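Local structure of protein Kinase A (Toxoplasma gondii, 5J3U) at residues A[14-19]-A[58-63]; A[142-147]-A[248-253]; A[171-176]-A[224-229]; A[181-186]-A[233-238]. The protein binds cAMP through two cyclic nucleotide-binding domains and probably inhibits the catalytic subunit of the kinase. All coordinates share one frame; numbering follows the deposited sequence. Where two conformers were deposited one is given.

In the fold
Starting at the N terminus, contact 1 closes first: it brings residues 14-19, at the end of helix 6-18, back to strand 57-61 of the first cyclic nucleotide-binding domain. The other three contacts belong to the second half of the chain. Contact 2 opens at 142-147, in the loop after helix 116-138, and closes last, on helix 250-257, so its long loop contains both remaining contacts. Within it, contacts 3 and 4 cross: 171-176 and then 181-186 pair, in the same order, with 224-229 and then 233-238. Contact 3 pairs strands beside bound cAMP, contact 4 belongs to the facing sheet, and the two touch where Val171 packs on Tyr181.

Contact 1: A[14-19]-A[58-63]; sequences RILRQS and LYIVQS
Ile15 and Leu16, near the end of helix 6-18, lie against Ile60 of strand 57-61, so that a helix covers one side of the beta barrel of the first cyclic nucleotide-binding domain. The short axes run 9.6 Å apart at an angle of 115°, and side chains fill the gap with no hydrogen bond across it. Helix 6-18, the following loop and helix 27-36 are consistent with the N3A motif of these domains, and Leu16 joins its two helices by also packing on Leu30, Val33 and Ile34. Ile15 reaches furthest along the strand. Its CG1 sits between the backbone N and the carbonyl carbon (chi1 59°), which sends CD1 past Ile60 to the backbone of Val61 and Gln62, 3.7 Å from Val61 O and 4.0 Å from Gln62 CA. There the chain turns a corner, and Gln62 and Ser63 both face Asp110 in a classic beta bulge; the amide of Gln62 is held by a hydrogen bond from Trp112 to OE1. Ile60 answers from the barrel side. With CG1 anti to the backbone N (chi1 -172°), its CD1 reaches the end of the helix and meets CB of Ser19, just past it, at 3.8 Å, while the Ile15 carbonyl O lies 3.9 Å from the same methyl. Leu16 comes to it at a slant, its CD2 being 4.2 Å from Ile60 CD1.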
loop_
_atom_site.group_PDB
_atom_site.type_symbol
_atom_site.label_atom_id
_atom_site.label_comp_id
_atom_site.label_asym_id
_atom_site.label_seq_id
_atom_site.Cartn_x
_atom_site.Cartn_y
_atom_site.Cartn_z
ATOM N N ARG A 14 -6.808 7.368 8.948
ATOM C CA ARG A 14 -7.046 6.994 7.545
ATOM C C ARG A 14 -5.697 6.864 6.790
ATOM O O ARG A 14 -5.440 5.858 6.109
ATOM C CB ARG A 14 -7.993 8.017 6.885
ATOM C CG ARG A 14 -8.275 7.786 5.400
ATOM C CD ARG A 14 -9.139 8.887 4.747
ATOM N NE ARG A 14 -8.543 10.231 4.870
ATOM C CZ ARG A 14 -7.509 10.720 4.166
ATOM N NH1 ARG A 14 -6.892 10.005 3.223
ATOM N NH2 ARG A 14 -7.076 11.958 4.424
ATOM N N ILE A 15 -4.832 7.848 6.935
ATOM C CA ILE A 15 -3.545 7.837 6.198
ATOM C C ILE A 15 -2.631 6.763 6.766
ATOM O O ILE A 15 -1.930 6.079 6.007
ATOM C CB ILE A 15 -2.811 9.216 6.060
ATOM C CG1 ILE A 15 -2.493 9.846 7.392
ATOM C CG2 ILE A 15 -3.672 10.196 5.252
ATOM C CD1 ILE A 15 -1.735 11.173 7.285
ATOM N N LEU A 16 -2.692 6.507 8.069
ATOM C CA LEU A 16 -1.805 5.484 8.643
ATOM C C LEU A 16 -2.192 4.091 8.215
ATOM O O LEU A 16 -1.320 3.282 7.880
ATOM C CB LEU A 16 -1.745 5.516 10.172
ATOM C CG LEU A 16 -0.735 6.472 10.785
ATOM C CD1 LEU A 16 -0.886 6.378 12.298
ATOM C CD2 LEU A 16 0.705 6.168 10.408
ATOM N N ARG A 17 -3.472 3.796 8.240
ATOM C CA ARG A 17 -3.954 2.509 7.818
ATOM C C ARG A 17 -3.569 2.226 6.372
ATOM O O ARG A 17 -3.304 1.082 6.043
ATOM C CB ARG A 17 -5.470 2.420 7.962
ATOM C CG ARG A 17 -6.081 1.139 7.438
ATOM C CD ARG A 17 -5.505 -0.103 8.129
ATOM N NE ARG A 17 -5.893 -0.142 9.563
ATOM C CZ ARG A 17 -5.289 -0.884 10.510
ATOM N NH1 ARG A 17 -4.241 -1.646 10.196
ATOM N NH2 ARG A 17 -5.713 -0.841 11.791
ATOM N N GLN A 18 -3.560 3.247 5.511
ATOM C CA GLN A 18 -3.097 3.061 4.114
ATOM C C GLN A 18 -1.586 3.037 3.902
ATOM O O GLN A 18 -1.131 2.688 2.814
ATOM C CB GLN A 18 -3.732 4.121 3.199
ATOM C CG GLN A 18 -5.238 3.949 3.045
ATOM C CD GLN A 18 -5.623 2.517 2.674
ATOM O OE1 GLN A 18 -5.116 1.971 1.711
ATOM N NE2 GLN A 18 -6.482 1.897 3.483
ATOM N N SER A 19 -0.807 3.392 4.904
ATOM C CA SER A 19 0.636 3.504 4.750
ATOM C C SER A 19 1.236 2.108 4.815
ATOM O O SER A 19 0.988 1.372 5.774
ATOM C CB SER A 19 1.208 4.323 5.869
ATOM O OG SER A 19 2.603 4.495 5.734
ATOM N N LEU A 58 10.412 9.255 12.026
ATOM C CA LEU A 58 9.900 9.239 10.682
ATOM C C LEU A 58 8.717 10.158 10.624
ATOM O O LEU A 58 8.250 10.621 11.666
ATOM C CB LEU A 58 9.569 7.821 10.265
ATOM C CG LEU A 58 8.413 7.077 10.967
ATOM C CD1 LEU A 58 7.062 7.641 10.551
ATOM C CD2 LEU A 58 8.457 5.599 10.601
ATOM N N TYR A 59 8.286 10.468 9.419
ATOM C CA TYR A 59 7.146 11.330 9.180
ATOM C C TYR A 59 6.150 10.719 8.230
ATOM O O TYR A 59 6.510 9.970 7.326
ATOM C CB TYR A 59 7.637 12.628 8.518
ATOM C CG TYR A 59 8.654 13.359 9.343
ATOM C CD1 TYR A 59 8.252 14.272 10.335
ATOM C CD2 TYR A 59 10.001 13.127 9.171
ATOM C CE1 TYR A 59 9.169 14.936 11.097
ATOM C CE2 TYR A 59 10.928 13.810 9.925
ATOM C CZ TYR A 59 10.501 14.699 10.888
ATOM O OH TYR A 59 11.433 15.342 11.638
ATOM N N ILE A 60 4.887 11.132 8.375
ATOM C CA ILE A 60 3.904 10.897 7.353
ATOM C C ILE A 60 3.231 12.211 6.964
ATOM O O ILE A 60 3.020 13.098 7.794
ATOM C CB ILE A 60 2.927 9.778 7.781
ATOM C CG1 ILE A 60 2.018 9.407 6.606
ATOM C CG2 ILE A 60 2.096 10.212 8.970
ATOM C CD1 ILE A 60 1.350 8.040 6.707
ATOM N N VAL A 61 2.910 12.362 5.696
ATOM C CA VAL A 61 2.434 13.618 5.190
ATOM C C VAL A 61 0.922 13.653 5.244
ATOM O O VAL A 61 0.296 12.850 4.629
ATOM C CB VAL A 61 2.878 13.838 3.720
ATOM C CG1 VAL A 61 2.369 15.159 3.168
ATOM C CG2 VAL A 61 4.381 13.796 3.610
ATOM N N GLN A 62 0.361 14.604 5.973
ATOM C CA GLN A 62 -1.086 14.868 5.846
ATOM C C GLN A 62 -1.350 15.765 4.607
ATOM O O GLN A 62 -2.227 15.487 3.768
ATOM C CB GLN A 62 -1.655 15.438 7.139
ATOM C CG GLN A 62 -3.148 15.717 7.011
ATOM C CD GLN A 62 -3.767 16.192 8.280
ATOM O OE1 GLN A 62 -3.248 15.963 9.367
ATOM N NE2 GLN A 62 -4.891 16.884 8.150
ATOM N N SER A 63 -0.593 16.842 4.477
ATOM C CA SER A 63 -0.702 17.664 3.267
ATOM C C SER A 63 0.634 18.309 2.959
ATOM O O SER A 63 1.459 18.475 3.846
ATOM C CB SER A 63 -1.771 18.736 3.445
ATOM O OG SER A 63 -1.393 19.617 4.498
#

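Contact 2: A[142-147]-A[248-253]; sequences HILDGM and GSVQDL
Val250, on helix 250-257, fits its two methyls between Ile143 and Met147 of the loop 142-147. With CG1 anti to the backbone N (chi1 -179°), Val250 sets that methyl 3.5 Å from the carbonyl O of Ile143 and 3.7 Å from Ile143 CG1, the two side chains meeting at a slant. Its other branch serves Met147, whose CE comes to 3.8 Å from Val250 CG2. Met147 arrives at about a right angle, its chain stretched out from CG to the terminal methyl (chi3 168°), so that CE is the part that touches. Leu144 adds CD2, 4.2 Å from Val250 CG1, and one turn further along the helix Leu253 brings CD1 to 4.0 Å from Ile143 O. Within the loop, His142 ND1 gives a hydrogen bond of 2.7 Å to Asp145 OD2, which lies in the ring plane and is met on its syn side. The short 3-10 turn, between helix 116-138 and helix 149-157, is consistent with the N3A motif of the second domain. Ile143 continues along helix 250-257 to Leu254 and Lys257, Leu144 and Met147 share Met247, and Met147 rests on Val155 of helix 149-157.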
loop_
_atom_site.group_PDB
_atom_site.type_symbol
_atom_site.label_atom_id
_atom_site.label_comp_id
_atom_site.label_asym_id
_atom_site.label_seq_id
_atom_site.Cartn_x
_atom_site.Cartn_y
_atom_site.Cartn_z
ATOM N N HIS A 142 1.148 -18.498 -8.737
ATOM C CA HIS A 142 1.867 -18.962 -9.947
ATOM C C HIS A 142 1.977 -18.024 -11.116
ATOM O O HIS A 142 2.917 -18.117 -11.901
ATOM C CB HIS A 142 1.271 -20.291 -10.371
ATOM C CG HIS A 142 1.476 -21.316 -9.341
ATOM N ND1 HIS A 142 2.742 -21.684 -8.952
ATOM C CD2 HIS A 142 0.617 -21.905 -8.476
ATOM C CE1 HIS A 142 2.644 -22.535 -7.938
ATOM N NE2 HIS A 142 1.366 -22.701 -7.653
ATOM N N ILE A 143 1.079 -17.073 -11.180
ATOM C CA ILE A 143 1.159 -16.068 -12.213
ATOM C C ILE A 143 2.421 -15.216 -12.047
ATOM O O ILE A 143 2.915 -14.635 -13.021
ATOM C CB ILE A 143 -0.141 -15.221 -12.198
ATOM C CG1 ILE A 143 -0.323 -14.510 -13.524
ATOM C CG2 ILE A 143 -0.233 -14.259 -11.020
ATOM C CD1 ILE A 143 -1.038 -15.358 -14.514
ATOM N N LEU A 144 3.006 -15.210 -10.831
ATOM C CA LEU A 144 4.317 -14.536 -10.611
ATOM C C LEU A 144 5.540 -15.449 -10.728
ATOM O O LEU A 144 6.668 -15.054 -10.469
ATOM C CB LEU A 144 4.299 -13.877 -9.226
ATOM C CG LEU A 144 3.128 -12.917 -9.016
ATOM C CD1 LEU A 144 3.303 -12.297 -7.653
ATOM C CD2 LEU A 144 3.048 -11.859 -10.096
ATOM N N ASP A 145 5.358 -16.689 -11.167
ATOM C CA ASP A 145 6.464 -17.628 -11.204
ATOM C C ASP A 145 7.597 -17.219 -12.135
ATOM O O ASP A 145 8.706 -17.668 -11.950
ATOM C CB ASP A 145 5.990 -19.068 -11.556
ATOM C CG ASP A 145 5.275 -19.745 -10.414
ATOM O OD1 ASP A 145 5.301 -19.221 -9.262
ATOM O OD2 ASP A 145 4.659 -20.811 -10.677
ATOM N N GLY A 146 7.307 -16.350 -13.087
ATOM C CA GLY A 146 8.317 -15.902 -14.028
ATOM C C GLY A 146 9.201 -14.813 -13.490
ATOM O O GLY A 146 10.309 -14.575 -14.025
ATOM N N MET A 147 8.765 -14.189 -12.391
ATOM C CA MET A 147 9.530 -13.070 -11.816
ATOM C C MET A 147 10.730 -13.620 -11.099
ATOM O O MET A 147 10.667 -14.722 -10.555
ATOM C CB MET A 147 8.696 -12.348 -10.779
ATOM C CG MET A 147 7.595 -11.505 -11.366
ATOM S SD MET A 147 6.734 -10.482 -10.172
ATOM C CE MET A 147 5.794 -9.387 -11.291
ATOM N N GLY A 248 5.509 -5.926 -14.816
ATOM C CA GLY A 248 6.249 -6.285 -16.033
ATOM C C GLY A 248 5.467 -7.122 -16.998
ATOM O O GLY A 248 4.289 -6.868 -17.250
ATOM N N SER A 249 6.108 -8.137 -17.555
ATOM C CA SER A 249 5.488 -8.981 -18.566
ATOM C C SER A 249 4.393 -9.891 -18.014
ATOM O O SER A 249 3.618 -10.478 -18.813
ATOM C CB SER A 249 6.562 -9.784 -19.368
ATOM O OG SER A 249 7.025 -10.897 -18.643
ATOM N N VAL A 250 4.232 -9.954 -16.684
ATOM C CA VAL A 250 3.050 -10.663 -16.142
ATOM C C VAL A 250 1.736 -10.016 -16.669
ATOM O O VAL A 250 0.731 -10.686 -16.817
ATOM C CB VAL A 250 3.054 -10.758 -14.622
ATOM C CG1 VAL A 250 1.826 -11.521 -14.142
ATOM C CG2 VAL A 250 4.316 -11.441 -14.140
ATOM N N GLN A 251 1.776 -8.743 -16.993
ATOM C CA GLN A 251 0.611 -8.065 -17.608
ATOM C C GLN A 251 0.214 -8.674 -18.935
ATOM O O GLN A 251 -1.003 -8.786 -19.267
ATOM C CB GLN A 251 0.906 -6.569 -17.782
ATOM C CG GLN A 251 1.127 -5.849 -16.440
ATOM C CD GLN A 251 1.671 -4.441 -16.619
ATOM O OE1 GLN A 251 2.909 -4.192 -16.537
ATOM N NE2 GLN A 251 0.779 -3.516 -16.861
ATOM N N ASP A 252 1.233 -9.095 -19.694
ATOM C CA ASP A 252 1.008 -9.798 -20.973
ATOM C C ASP A 252 0.435 -11.164 -20.741
ATOM O O ASP A 252 -0.477 -11.591 -21.476
ATOM C CB ASP A 252 2.294 -9.902 -21.813
ATOM C CG ASP A 252 2.896 -8.565 -22.165
ATOM O OD1 ASP A 252 2.161 -7.589 -22.412
ATOM O OD2 ASP A 252 4.134 -8.501 -22.250
ATOM N N LEU A 253 0.941 -11.881 -19.735
ATOM C CA LEU A 253 0.345 -13.181 -19.382
ATOM C C LEU A 253 -1.110 -13.050 -18.985
ATOM O O LEU A 253 -1.913 -13.891 -19.335
ATOM C CB LEU A 253 1.081 -13.870 -18.230
ATOM C CG LEU A 253 2.542 -14.226 -18.321
ATOM C CD1 LEU A 253 2.989 -14.845 -16.996
ATOM C CD2 LEU A 253 2.784 -15.225 -19.456
#

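Contact 3: A[171-176]-A[224-229]; sequences VRQGEL and AANVIA. With CMP (adenosine-3',5'-cyclic-monophosphate), chain B.
Gln173 N donates to Asn226 OD1 over 2.9 Å, nearly straight at 168°, and reaches the oxygen from above the carbonyl plane of the amide. Next to it Val171 and Val227 form an antiparallel hydrogen-bonded pair: Val227 N to Val171 O is short at 2.9 Å, whereas the return bond, Val171 N to Val227 O, is weak at 3.3 Å. Asn226 can serve Gln173 because its CG lies anti to the carbonyl carbon (chi1 -54°), which turns OD1 to the segment 171-176 and leaves ND2 for a hydrogen bond to Thr191 on strand 187-192. The amide oxygen thereby takes over where the strand pairing stops, just as the chain enters a type II turn from Arg172 to Glu175. On the ligand side, Ala224 N gives a 2.8 Å hydrogen bond to O2P of cAMP. This belongs to the phosphate-binding cassette of the cyclic nucleotide-binding fold, in which Gly213, Glu214, Ala216 and Arg223 also bond to the nucleotide. Apolar packing adds to the pocket wall. Val171 CG2 and Val227 CG2 meet at 3.8 Å, and the latter methyl also lies 3.8 Å from the ribose O4'. Gln173 stretches its side chain across the backbone of Ala224, its CD 3.6 Å from Ala224 O, and its OE1 accepts from Ser193 N. Of the two segments, the Ala224 N-H gives the polar grip on the nucleotide and apolar groups pack around it; directed at the phosphate, that N-H probably helps to stabilise its negative charge together with Arg223.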
loop_
_atom_site.group_PDB
_atom_site.type_symbol
_atom_site.label_atom_id
_atom_site.label_comp_id
_atom_site.label_asym_id
_atom_site.label_seq_id
_atom_site.Cartn_x
_atom_site.Cartn_y
_atom_site.Cartn_z
ATOM N N VAL A 171 -15.419 -6.168 -5.181
ATOM C CA VAL A 171 -15.659 -5.307 -6.324
ATOM C C VAL A 171 -17.085 -5.499 -6.810
ATOM O O VAL A 171 -17.698 -6.577 -6.616
ATOM C CB VAL A 171 -14.643 -5.452 -7.476
ATOM C CG1 VAL A 171 -13.180 -5.338 -6.965
ATOM C CG2 VAL A 171 -14.882 -6.700 -8.295
ATOM N N ARG A 172 -17.610 -4.440 -7.426
ATOM C CA ARG A 172 -18.950 -4.444 -8.015
ATOM C C ARG A 172 -18.886 -4.197 -9.530
ATOM O O ARG A 172 -18.136 -3.316 -9.992
ATOM C CB ARG A 172 -19.800 -3.362 -7.326
ATOM C CG ARG A 172 -19.896 -3.489 -5.798
ATOM C CD ARG A 172 -20.555 -2.324 -5.117
ATOM N NE ARG A 172 -20.453 -2.406 -3.671
ATOM C CZ ARG A 172 -21.306 -3.012 -2.851
ATOM N NH1 ARG A 172 -21.041 -3.018 -1.539
ATOM N NH2 ARG A 172 -22.427 -3.620 -3.315
ATOM N N GLN A 173 -19.690 -4.926 -10.280
ATOM C CA GLN A 173 -19.701 -4.835 -11.702
ATOM C C GLN A 173 -20.133 -3.409 -12.084
ATOM O O GLN A 173 -21.070 -2.862 -11.499
ATOM C CB GLN A 173 -20.671 -5.828 -12.305
ATOM C CG GLN A 173 -20.690 -5.816 -13.800
ATOM C CD GLN A 173 -21.475 -7.000 -14.414
ATOM O OE1 GLN A 173 -21.871 -7.943 -13.723
ATOM N NE2 GLN A 173 -21.643 -6.951 -15.703
ATOM N N GLY A 174 -19.404 -2.826 -13.012
ATOM C CA GLY A 174 -19.664 -1.480 -13.503
ATOM C C GLY A 174 -18.964 -0.351 -12.757
ATOM O O GLY A 174 -19.052 0.770 -13.208
ATOM N N GLU A 175 -18.257 -0.624 -11.644
ATOM C CA GLU A 175 -17.559 0.424 -10.884
ATOM C C GLU A 175 -16.147 0.640 -11.440
ATOM O O GLU A 175 -15.596 -0.229 -12.118
ATOM C CB GLU A 175 -17.535 0.086 -9.376
ATOM C CG GLU A 175 -18.924 0.196 -8.733
ATOM C CD GLU A 175 -18.908 0.301 -7.225
ATOM O OE1 GLU A 175 -17.861 0.085 -6.580
ATOM O OE2 GLU A 175 -19.968 0.623 -6.687
ATOM N N LEU A 176 -15.533 1.773 -11.096
ATOM C CA LEU A 176 -14.179 2.065 -11.508
ATOM C C LEU A 176 -13.311 1.084 -10.757
ATOM O O LEU A 176 -13.560 0.860 -9.617
ATOM C CB LEU A 176 -13.711 3.458 -11.040
ATOM C CG LEU A 176 -14.079 4.696 -11.827
ATOM C CD1 LEU A 176 -13.397 5.887 -11.166
ATOM C CD2 LEU A 176 -13.729 4.591 -13.309
ATOM N N ALA A 224 -15.804 -5.844 -14.711
ATOM C CA ALA A 224 -16.605 -6.742 -15.557
ATOM C C ALA A 224 -17.507 -7.760 -14.787
ATOM O O ALA A 224 -18.339 -8.463 -15.401
ATOM C CB ALA A 224 -15.721 -7.453 -16.578
ATOM N N ALA A 225 -17.365 -7.806 -13.472
ATOM C CA ALA A 225 -18.104 -8.744 -12.613
ATOM C C ALA A 225 -18.063 -8.242 -11.179
ATOM O O ALA A 225 -17.257 -7.354 -10.848
ATOM C CB ALA A 225 -17.491 -10.138 -12.731
ATOM N N ASN A 226 -18.970 -8.763 -10.352
ATOM C CA ASN A 226 -18.912 -8.649 -8.927
ATOM C C ASN A 226 -17.954 -9.706 -8.414
ATOM O O ASN A 226 -17.923 -10.801 -8.986
ATOM C CB ASN A 226 -20.258 -8.896 -8.276
ATOM C CG ASN A 226 -21.317 -8.003 -8.855
ATOM O OD1 ASN A 226 -21.213 -6.770 -8.705
ATOM N ND2 ASN A 226 -22.310 -8.587 -9.560
ATOM N N VAL A 227 -17.215 -9.379 -7.370
ATOM C CA VAL A 227 -16.478 -10.424 -6.563
ATOM C C VAL A 227 -16.898 -10.252 -5.127
ATOM O O VAL A 227 -16.734 -9.159 -4.528
ATOM C CB VAL A 227 -14.948 -10.434 -6.777
ATOM C CG1 VAL A 227 -14.327 -11.585 -5.952
ATOM C CG2 VAL A 227 -14.598 -10.528 -8.263
ATOM N N ILE A 228 -17.477 -11.324 -4.555
ATOM C CA ILE A 228 -18.102 -11.265 -3.278
ATOM C C ILE A 228 -17.428 -12.263 -2.288
ATOM O O ILE A 228 -17.224 -13.398 -2.653
ATOM C CB ILE A 228 -19.600 -11.688 -3.410
ATOM C CG1 ILE A 228 -20.355 -10.783 -4.428
ATOM C CG2 ILE A 228 -20.259 -11.615 -2.050
ATOM C CD1 ILE A 228 -21.638 -11.407 -4.941
ATOM N N ALA A 229 -17.136 -11.826 -1.084
ATOM C CA ALA A 229 -16.494 -12.738 -0.096
ATOM C C ALA A 229 -17.494 -13.871 0.251
ATOM O O ALA A 229 -18.698 -13.627 0.406
ATOM C CB ALA A 229 -16.121 -11.993 1.140
HETATM P P CMP B . -12.299 -6.920 -13.225
HETATM O O1P CMP B . -11.252 -5.931 -12.909
HETATM O O2P CMP B . -13.182 -6.668 -14.452
HETATM O "O5'" CMP B . -13.234 -7.056 -11.933
HETATM C "C5'" CMP B . -14.162 -8.158 -11.910
HETATM C "C4'" CMP B . -13.271 -9.402 -11.963
HETATM O "O4'" CMP B . -13.964 -10.659 -11.991
HETATM C "C3'" CMP B . -12.526 -9.455 -13.283
HETATM O "O3'" CMP B . -11.584 -8.374 -13.324
HETATM C "C2'" CMP B . -11.955 -10.849 -13.294
HETATM O "O2'" CMP B . -10.767 -10.949 -12.458
HETATM C "C1'" CMP B . -13.054 -11.585 -12.534
HETATM N N9 CMP B . -13.803 -12.473 -13.371
HETATM C C8 CMP B . -14.103 -13.738 -13.004
HETATM N N7 CMP B . -14.878 -14.346 -13.981
HETATM C C5 CMP B . -15.103 -13.433 -14.950
HETATM C C6 CMP B . -15.817 -13.397 -16.261
HETATM N N6 CMP B . -16.498 -14.484 -16.738
HETATM N N1 CMP B . -15.749 -12.237 -16.932
HETATM C C2 CMP B . -15.124 -11.103 -16.512
HETATM N N3 CMP B . -14.441 -11.087 -15.321
HETATM C C4 CMP B . -14.383 -12.196 -14.548
#

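Contact 4: A[181-186]-A[233-238]; sequences YIVEEG and CKVACL
Strands 179-183 and 232-239 pair antiparallel in one sheet of the second domain's beta barrel, and Lys234 sits where a classic beta bulge interrupts them. Glu184 and Glu185 both face this lysine: its carbonyl O accepts a 2.8 Å hydrogen bond from Glu184 N and a weak one from Glu185 N, while Lys234 N donates almost straight to Glu185 O. The side chain of Lys234 then runs out over the two glutamates. CB lies 3.8 Å from the Glu185 carbonyl O; CG, anti to the backbone N (chi1 -178°), is 4.1 Å from Glu184 CD. The chain passes the carboxylate of Glu184 at a slant, bringing CD to 3.8 Å from OE1 of that residue. It bends at chi3 (-72°), which carries the end across to Glu185: CE is 3.9 Å from Glu185 OE2, and NZ closes a salt bridge of 3.1 Å to the same oxygen, on its anti lone pair. The carboxylate of Glu184 has its closer partners elsewhere: OE1 forms a salt bridge with Arg130 of helix 116-138 and OE2 a hydrogen bond with Thr161 OG1, so this residue ties the barrel to the helix beside it. Beyond the bulge the pairing is regular: Ile182 and Ala236 exchange two backbone hydrogen bonds. On the face carrying Tyr181, Val183, Val235 and Cys237, the tyrosine ring also packs against Phe212 and Val171. Val235 CG2 lies 3.8 Å from Tyr181 CD1, and Cys237 SG makes an oblique sulfur-aromatic contact with the ring, closest at Tyr181 CE1.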
loop_
_atom_site.group_PDB
_atom_site.type_symbol
_atom_site.label_atom_id
_atom_site.label_comp_id
_atom_site.label_asym_id
_atom_site.label_seq_id
_atom_site.Cartn_x
_atom_site.Cartn_y
_atom_site.Cartn_z
ATOM N N TYR A 181 -6.287 -7.794 -6.907
ATOM C CA TYR A 181 -6.424 -8.602 -5.718
ATOM C C TYR A 181 -5.910 -10.047 -5.868
ATOM O O TYR A 181 -5.984 -10.658 -6.934
ATOM C CB TYR A 181 -7.909 -8.679 -5.333
ATOM C CG TYR A 181 -8.558 -7.377 -4.998
ATOM C CD1 TYR A 181 -8.487 -6.838 -3.731
ATOM C CD2 TYR A 181 -9.261 -6.670 -5.975
ATOM C CE1 TYR A 181 -9.116 -5.631 -3.424
ATOM C CE2 TYR A 181 -9.848 -5.467 -5.693
ATOM C CZ TYR A 181 -9.796 -4.957 -4.427
ATOM O OH TYR A 181 -10.407 -3.768 -4.109
ATOM N N ILE A 182 -5.262 -10.553 -4.831
ATOM C CA ILE A 182 -4.903 -11.945 -4.723
ATOM C C ILE A 182 -5.441 -12.454 -3.359
ATOM O O ILE A 182 -5.267 -11.805 -2.304
ATOM C CB ILE A 182 -3.398 -12.170 -4.775
ATOM C CG1 ILE A 182 -2.728 -11.300 -5.878
ATOM C CG2 ILE A 182 -3.167 -13.647 -4.963
ATOM C CD1 ILE A 182 -1.199 -11.315 -5.819
ATOM N N VAL A 183 -6.133 -13.580 -3.366
ATOM C CA VAL A 183 -6.722 -14.075 -2.179
ATOM C C VAL A 183 -5.577 -14.708 -1.368
ATOM O O VAL A 183 -4.936 -15.655 -1.829
ATOM C CB VAL A 183 -7.772 -15.180 -2.457
ATOM C CG1 VAL A 183 -8.306 -15.735 -1.174
ATOM C CG2 VAL A 183 -8.952 -14.660 -3.318
ATOM N N GLU A 184 -5.386 -14.222 -0.169
ATOM C CA GLU A 184 -4.379 -14.822 0.753
ATOM C C GLU A 184 -4.937 -16.053 1.476
ATOM O O GLU A 184 -4.244 -17.066 1.619
ATOM C CB GLU A 184 -3.963 -13.805 1.818
ATOM C CG GLU A 184 -3.320 -12.548 1.277
ATOM C CD GLU A 184 -2.901 -11.544 2.374
ATOM O OE1 GLU A 184 -2.192 -12.014 3.331
ATOM O OE2 GLU A 184 -3.241 -10.319 2.251
ATOM N N GLU A 185 -6.161 -15.931 1.981
ATOM C CA GLU A 185 -6.891 -16.991 2.667
ATOM C C GLU A 185 -8.386 -16.730 2.503
ATOM O O GLU A 185 -8.798 -15.580 2.302
ATOM C CB GLU A 185 -6.580 -17.018 4.175
ATOM C CG GLU A 185 -5.141 -17.282 4.578
ATOM C CD GLU A 185 -5.040 -17.575 6.094
ATOM O OE1 GLU A 185 -5.287 -18.728 6.500
ATOM O OE2 GLU A 185 -4.719 -16.654 6.843
ATOM N N GLY A 186 -9.199 -17.774 2.686
ATOM C CA GLY A 186 -10.636 -17.682 2.500
ATOM C C GLY A 186 -11.074 -17.873 1.076
ATOM O O GLY A 186 -10.407 -18.493 0.287
ATOM N N CYS A 233 -12.915 -13.632 3.473
ATOM C CA CYS A 233 -11.880 -13.532 2.485
ATOM C C CYS A 233 -10.866 -12.503 2.909
ATOM O O CYS A 233 -11.224 -11.350 3.188
ATOM C CB CYS A 233 -12.479 -13.128 1.141
ATOM S SG CYS A 233 -11.337 -13.323 -0.234
ATOM N N LYS A 234 -9.606 -12.896 2.917
ATOM C CA LYS A 234 -8.458 -12.003 3.204
ATOM C C LYS A 234 -7.697 -11.821 1.921
ATOM O O LYS A 234 -7.232 -12.819 1.356
ATOM C CB LYS A 234 -7.543 -12.632 4.253
ATOM C CG LYS A 234 -6.373 -11.744 4.637
ATOM C CD LYS A 234 -5.308 -12.499 5.410
ATOM C CE LYS A 234 -5.717 -12.844 6.774
ATOM N NZ LYS A 234 -4.597 -13.635 7.399
ATOM N N VAL A 235 -7.599 -10.578 1.428
ATOM C CA VAL A 235 -7.021 -10.296 0.150
ATOM C C VAL A 235 -5.809 -9.385 0.284
ATOM O O VAL A 235 -5.767 -8.466 1.125
ATOM C CB VAL A 235 -7.982 -9.630 -0.894
ATOM C CG1 VAL A 235 -8.913 -10.658 -1.476
ATOM C CG2 VAL A 235 -8.715 -8.444 -0.305
ATOM N N ALA A 236 -4.809 -9.707 -0.503
ATOM C CA ALA A 236 -3.698 -8.813 -0.810
ATOM C C ALA A 236 -4.137 -7.903 -1.946
ATOM O O ALA A 236 -4.718 -8.391 -2.966
ATOM C CB ALA A 236 -2.458 -9.607 -1.178
ATOM N N CYS A 237 -3.730 -6.636 -1.862
ATOM C CA CYS A 237 -4.258 -5.569 -2.741
ATOM C C CYS A 237 -3.080 -4.796 -3.313
ATOM O O CYS A 237 -2.221 -4.369 -2.544
ATOM C CB CYS A 237 -5.110 -4.592 -1.930
ATOM S SG CYS A 237 -6.395 -5.373 -0.949
ATOM N N LEU A 238 -3.054 -4.638 -4.628
ATOM C CA LEU A 238 -2.027 -3.894 -5.368
ATOM C C LEU A 238 -2.709 -2.794 -6.199
ATOM O O LEU A 238 -3.567 -3.081 -7.036
ATOM C CB LEU A 238 -1.312 -4.828 -6.302
ATOM C CG LEU A 238 -0.060 -4.358 -7.019
ATOM C CD1 LEU A 238 1.056 -4.096 -6.015
ATOM C CD2 LEU A 238 0.377 -5.330 -8.088
#